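Local coordinates for uncharacterized protein (Staphylococcus aureus subsp. aureus, PDB 4H0A) that is of unknown function but belongs to the CAP family of cysteine-rich secretory proteins, joining a CAP domain to a CAP-associated N-terminal region, at residues 36-44 with 93-103. Residues are numbered along the deposited sequence; the frame is centred on the assembly and turned at random.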
ATOM      1  N   LYS A  36      -3.566  21.941   9.636  1.00 65.85           N
ATOM      2  CA  LYS A  36      -4.271  20.661   9.611  1.00 62.84           C
ATOM      3  C   LYS A  36      -5.333  20.690   8.501  1.00 66.08           C
ATOM      4  O   LYS A  36      -5.775  21.772   8.107  1.00 66.67           O
ATOM      5  CB  LYS A  36      -4.909  20.339  10.980  1.00 65.80           C
ATOM      6  CG  LYS A  36      -6.106  21.214  11.380  1.00 83.47           C
ATOM      7  CD  LYS A  36      -6.532  20.948  12.821  1.00 94.61           C
ATOM      8  CE  LYS A  36      -7.765  21.723  13.214  1.00108.46           C
ATOM      9  NZ  LYS A  36      -8.303  21.281  14.528  1.00120.01           N
ATOM     10  N   PRO A  37      -5.753  19.536   7.953  1.00 61.36           N
ATOM     11  CA  PRO A  37      -6.790  19.580   6.907  1.00 60.13           C
ATOM     12  C   PRO A  37      -8.119  20.039   7.507  1.00 64.29           C
ATOM     13  O   PRO A  37      -8.389  19.747   8.668  1.00 63.97           O
ATOM     14  CB  PRO A  37      -6.833  18.144   6.367  1.00 59.09           C
ATOM     15  CG  PRO A  37      -5.764  17.394   7.099  1.00 62.78           C
ATOM     16  CD  PRO A  37      -5.388  18.153   8.305  1.00 60.46           C
ATOM     17  N   LYS A  38      -8.889  20.829   6.759  1.00 62.21           N
ATOM     18  CA  LYS A  38     -10.181  21.358   7.216  1.00 63.58           C
ATOM     19  C   LYS A  38     -11.337  20.401   6.885  1.00 64.49           C
ATOM     20  O   LYS A  38     -12.402  20.496   7.496  1.00 65.14           O
ATOM     21  CB  LYS A  38     -10.451  22.727   6.564  1.00 69.50           C
ATOM     22  CG  LYS A  38      -9.367  23.763   6.848  1.00 92.90           C
ATOM     23  CD  LYS A  38      -9.722  25.150   6.303  1.00108.65           C
ATOM     24  CE  LYS A  38     -10.578  25.957   7.252  1.00124.04           C
ATOM     25  NZ  LYS A  38     -10.831  27.332   6.743  1.00136.51           N
ATOM     26  N   GLU A  39     -11.134  19.505   5.908  1.00 57.60           N
ATOM     27  CA  GLU A  39     -12.147  18.566   5.435  1.00 55.24           C
ATOM     28  C   GLU A  39     -11.486  17.307   4.882  1.00 55.55           C
ATOM     29  O   GLU A  39     -10.271  17.280   4.682  1.00 54.78           O
ATOM     30  CB  GLU A  39     -12.984  19.242   4.325  1.00 57.91           C
ATOM     31  CG  GLU A  39     -12.156  19.668   3.119  1.00 65.32           C
ATOM     32  CD  GLU A  39     -12.913  20.417   2.042  1.00 85.40           C
ATOM     33  OE1 GLU A  39     -13.550  19.749   1.194  1.00 59.89           O
ATOM     34  OE2 GLU A  39     -12.820  21.665   2.008  1.00 83.68           O
ATOM     35  N   GLY A  40     -12.297  16.301   4.603  1.00 50.01           N
ATOM     36  CA  GLY A  40     -11.819  15.062   4.008  1.00 46.82           C
ATOM     37  C   GLY A  40     -11.243  14.068   4.991  1.00 47.42           C
ATOM     38  O   GLY A  40     -11.352  14.248   6.207  1.00 46.26           O
ATOM     39  N   VAL A  41     -10.577  13.029   4.450  1.00 42.56           N
ATOM     40  CA  VAL A  41     -10.084  11.903   5.243  1.00 41.78           C
ATOM     41  C   VAL A  41      -9.028  12.313   6.269  1.00 44.62           C
ATOM     42  O   VAL A  41      -8.966  11.687   7.322  1.00 41.90           O
ATOM     43  CB  VAL A  41      -9.606  10.690   4.405  1.00 44.69           C
ATOM     44  CG1 VAL A  41     -10.619  10.317   3.332  1.00 43.68           C
ATOM     45  CG2 VAL A  41      -8.242  10.918   3.801  1.00 45.43           C
ATOM     46  N   GLY A  42      -8.280  13.386   6.020  1.00 43.61           N
ATOM     47  CA  GLY A  42      -7.314  13.883   6.992  1.00 44.36           C
ATOM     48  C   GLY A  42      -7.935  14.270   8.327  1.00 49.01           C
ATOM     49  O   GLY A  42      -7.295  14.115   9.374  1.00 48.97           O
ATOM     50  N   THR A  43      -9.215  14.716   8.319  1.00 45.69           N
ATOM     51  CA  THR A  43      -9.932  15.068   9.554  1.00 45.97           C
ATOM     52  C   THR A  43     -10.393  13.811  10.322  1.00 48.52           C
ATOM     53  O   THR A  43     -10.818  13.948  11.464  1.00 49.34           O
ATOM     54  CB  THR A  43     -11.155  15.967   9.270  1.00 52.65           C
ATOM     55  OG1 THR A  43     -12.136  15.233   8.522  1.00 50.13           O
ATOM     56  CG2 THR A  43     -10.784  17.274   8.559  1.00 49.76           C
ATOM     57  N   TRP A  44     -10.349  12.607   9.707  1.00 42.76           N
ATOM     58  CA  TRP A  44     -10.772  11.377  10.386  1.00 42.05           C
ATOM     59  C   TRP A  44      -9.720  10.912  11.388  1.00 45.17           C
ATOM     60  O   TRP A  44     -10.079  10.269  12.359  1.00 43.85           O
ATOM     61  CB  TRP A  44     -11.050  10.229   9.395  1.00 38.99           C
ATOM     62  CG  TRP A  44     -12.023  10.535   8.289  1.00 40.32           C
ATOM     63  CD1 TRP A  44     -12.807  11.645   8.151  1.00 44.71           C
ATOM     64  CD2 TRP A  44     -12.357   9.671   7.197  1.00 39.15           C
ATOM     65  NE1 TRP A  44     -13.570  11.544   7.011  1.00 43.83           N
ATOM     66  CE2 TRP A  44     -13.343  10.324   6.429  1.00 43.71           C
ATOM     67  CE3 TRP A  44     -11.922   8.399   6.798  1.00 38.97           C
ATOM     68  CZ2 TRP A  44     -13.855   9.774   5.253  1.00 42.54           C
ATOM     69  CZ3 TRP A  44     -12.466   7.833   5.658  1.00 39.66           C
ATOM     70  CH2 TRP A  44     -13.401   8.529   4.888  1.00 41.42           C
ATOM     71  N   VAL A  93      -5.474   6.475   7.507  1.00 34.16           N
ATOM     72  CA  VAL A  93      -6.462   6.280   6.449  1.00 32.72           C
ATOM     73  C   VAL A  93      -5.752   6.283   5.115  1.00 36.88           C
ATOM     74  O   VAL A  93      -5.232   7.324   4.717  1.00 38.12           O
ATOM     75  CB  VAL A  93      -7.618   7.319   6.435  1.00 36.38           C
ATOM     76  CG1 VAL A  93      -8.617   6.995   5.309  1.00 34.51           C
ATOM     77  CG2 VAL A  93      -8.335   7.369   7.781  1.00 36.89           C
ATOM     78  N   TYR A  94      -5.730   5.139   4.425  1.00 31.53           N
ATOM     79  CA  TYR A  94      -5.235   5.054   3.052  1.00 31.96           C
ATOM     80  C   TYR A  94      -6.460   5.321   2.178  1.00 34.45           C
ATOM     81  O   TYR A  94      -7.477   4.672   2.400  1.00 31.28           O
ATOM     82  CB  TYR A  94      -4.608   3.673   2.775  1.00 32.92           C
ATOM     83  CG  TYR A  94      -4.347   3.439   1.305  1.00 34.88           C
ATOM     84  CD1 TYR A  94      -3.220   3.966   0.684  1.00 37.44           C
ATOM     85  CD2 TYR A  94      -5.282   2.780   0.510  1.00 35.42           C
ATOM     86  CE1 TYR A  94      -2.999   3.793  -0.681  1.00 36.90           C
ATOM     87  CE2 TYR A  94      -5.084   2.624  -0.857  1.00 37.03           C
ATOM     88  CZ  TYR A  94      -3.943   3.133  -1.449  1.00 41.63           C
ATOM     89  OH  TYR A  94      -3.762   2.970  -2.796  1.00 41.87           O
ATOM     90  N   ALA A  95      -6.411   6.276   1.243  1.00 33.66           N
ATOM     91  CA  ALA A  95      -7.590   6.580   0.423  1.00 34.29           C
ATOM     92  C   ALA A  95      -7.251   6.692  -1.035  1.00 37.74           C
ATOM     93  O   ALA A  95      -6.240   7.291  -1.384  1.00 38.05           O
ATOM     94  CB  ALA A  95      -8.218   7.889   0.887  1.00 36.66           C
ATOM     95  N   THR A  96      -8.116   6.164  -1.904  1.00 34.67           N
ATOM     96  CA  THR A  96      -7.948   6.328  -3.348  1.00 34.84           C
ATOM     97  C   THR A  96      -9.310   6.182  -4.017  1.00 37.21           C
ATOM     98  O   THR A  96     -10.275   5.795  -3.363  1.00 35.82           O
ATOM     99  CB  THR A  96      -6.900   5.350  -3.908  1.00 40.72           C
ATOM    100  OG1 THR A  96      -6.589   5.732  -5.255  1.00 43.36           O
ATOM    101  CG2 THR A  96      -7.341   3.886  -3.850  1.00 35.98           C
ATOM    102  N   GLY A  97      -9.375   6.511  -5.294  1.00 35.24           N
ATOM    103  CA  GLY A  97     -10.599   6.370  -6.078  1.00 35.85           C
ATOM    104  C   GLY A  97     -11.006   7.636  -6.800  1.00 43.71           C
ATOM    105  O   GLY A  97     -10.380   8.688  -6.643  1.00 43.74           O
ATOM    106  N   GLU A  98     -12.097   7.534  -7.568  1.00 42.59           N
ATOM    107  CA  GLU A  98     -12.620   8.645  -8.361  1.00 45.36           C
ATOM    108  C   GLU A  98     -13.243   9.754  -7.511  1.00 50.99           C
ATOM    109  O   GLU A  98     -13.259  10.898  -7.966  1.00 52.11           O
ATOM    110  CB  GLU A  98     -13.682   8.135  -9.367  1.00 47.89           C
ATOM    111  N   LYS A  99     -13.811   9.429  -6.333  1.00 47.41           N
ATOM    112  CA  LYS A  99     -14.492  10.425  -5.501  1.00 49.11           C
ATOM    113  C   LYS A  99     -14.125  10.260  -4.025  1.00 49.12           C
ATOM    114  O   LYS A  99     -14.911   9.743  -3.235  1.00 48.96           O
ATOM    115  CB  LYS A  99     -16.028  10.311  -5.706  1.00 54.76           C
ATOM    116  CG  LYS A  99     -16.889  11.403  -5.050  1.00 77.23           C
ATOM    117  CD  LYS A  99     -16.752  12.756  -5.717  1.00 92.56           C
ATOM    118  CE  LYS A  99     -17.705  13.772  -5.133  1.00107.56           C
ATOM    119  NZ  LYS A  99     -17.441  15.143  -5.648  1.00118.12           N
ATOM    120  N   VAL A 100     -12.910  10.677  -3.669  1.00 43.60           N
ATOM    121  CA  VAL A 100     -12.443  10.706  -2.286  1.00 41.72           C
ATOM    122  C   VAL A 100     -11.953  12.116  -2.024  1.00 47.70           C
ATOM    123  O   VAL A 100     -11.431  12.772  -2.928  1.00 48.56           O
ATOM    124  CB  VAL A 100     -11.373   9.642  -1.901  1.00 43.14           C
ATOM    125  CG1 VAL A 100     -11.934   8.232  -2.028  1.00 40.40           C
ATOM    126  CG2 VAL A 100     -10.078   9.800  -2.700  1.00 43.16           C
ATOM    127  N   ASN A 101     -12.132  12.583  -0.798  1.00 43.32           N
ATOM    128  CA  ASN A 101     -11.698  13.903  -0.395  1.00 43.85           C
ATOM    129  C   ASN A 101     -10.407  13.737   0.417  1.00 45.32           C
ATOM    130  O   ASN A 101     -10.454  13.343   1.582  1.00 43.33           O
ATOM    131  CB  ASN A 101     -12.813  14.582   0.387  1.00 44.06           C
ATOM    132  CG  ASN A 101     -12.531  16.018   0.723  1.00 60.35           C
ATOM    133  OD1 ASN A 101     -11.381  16.458   0.789  1.00 53.07           O
ATOM    134  ND2 ASN A 101     -13.573  16.785   0.977  1.00 53.60           N
ATOM    135  N   VAL A 102      -9.258  14.021  -0.220  1.00 42.84           N
ATOM    136  CA  VAL A 102      -7.933  13.929   0.414  1.00 42.57           C
ATOM    137  C   VAL A 102      -7.342  15.354   0.523  1.00 49.55           C
ATOM    138  O   VAL A 102      -6.126  15.533   0.410  1.00 48.60           O
ATOM    139  CB  VAL A 102      -6.988  12.932  -0.327  1.00 44.77           C
ATOM    140  CG1 VAL A 102      -7.411  11.487  -0.058  1.00 42.11           C
ATOM    141  CG2 VAL A 102      -6.918  13.206  -1.834  1.00 45.08           C
ATOM    142  N   SER A 103      -8.210  16.363   0.816  1.00 48.24           N
ATOM    143  CA  SER A 103      -7.795  17.766   0.929  1.00 49.61           C
ATOM    144  C   SER A 103      -6.630  17.914   1.917  1.00 52.94           C
ATOM    145  O   SER A 103      -6.580  17.178   2.902  1.00 49.67           O
ATOM    146  CB  SER A 103      -8.957  18.649   1.366  1.00 53.16           C
ATOM    147  OG  SER A 103      -9.953  18.693   0.361  1.00 57.74           O
TER
HETATM  148  O   HOH W   1      -8.489  15.411   4.054  1.00 42.43           O
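Val41 packs between the end of strand 89-96 and the chain that follows it: CB lies 3.9 Å from Val93 CG1, CG1 4.2 Å from Ala95 CB and 3.5 Å from Asn101 O, and CG2 4.0 Å from Val102 CG1, the side chains of Val41 and Val102 lying side by side. Trp44 extends this apolar patch, crossing Val93 at about a right angle with its CE3 3.9 Å from Val93 CG2, while Val41 CA covers the centre of one indole face. Tyr81 and Phe171 also touch Val41, packing this buried part against the seven-stranded antiparallel sheet.

The one direct backbone hydrogen bond between the segments runs from Val41 N to Asn101 O (2.9 Å, N-H...O angle 166°). A bound water bridges Glu39 O, Gly42 N and Ser103 O.

On the solvent side packing gives way to polar contact. Asn101 CG, anti to its own N (chi1 -173°), carries ND2 to the anti lone pair of Glu39 OE1 at 3.0 Å, with carboxylate and amide planes 59° apart. Asn101 OD1 accepts from Ser103 N, forming an Asx turn, and from Ser103 OG at 2.7 Å. Both bonds restrain the amide's rotation, consistent with Ser103 keeping ND2 turned toward the exposed Glu39 carboxylate.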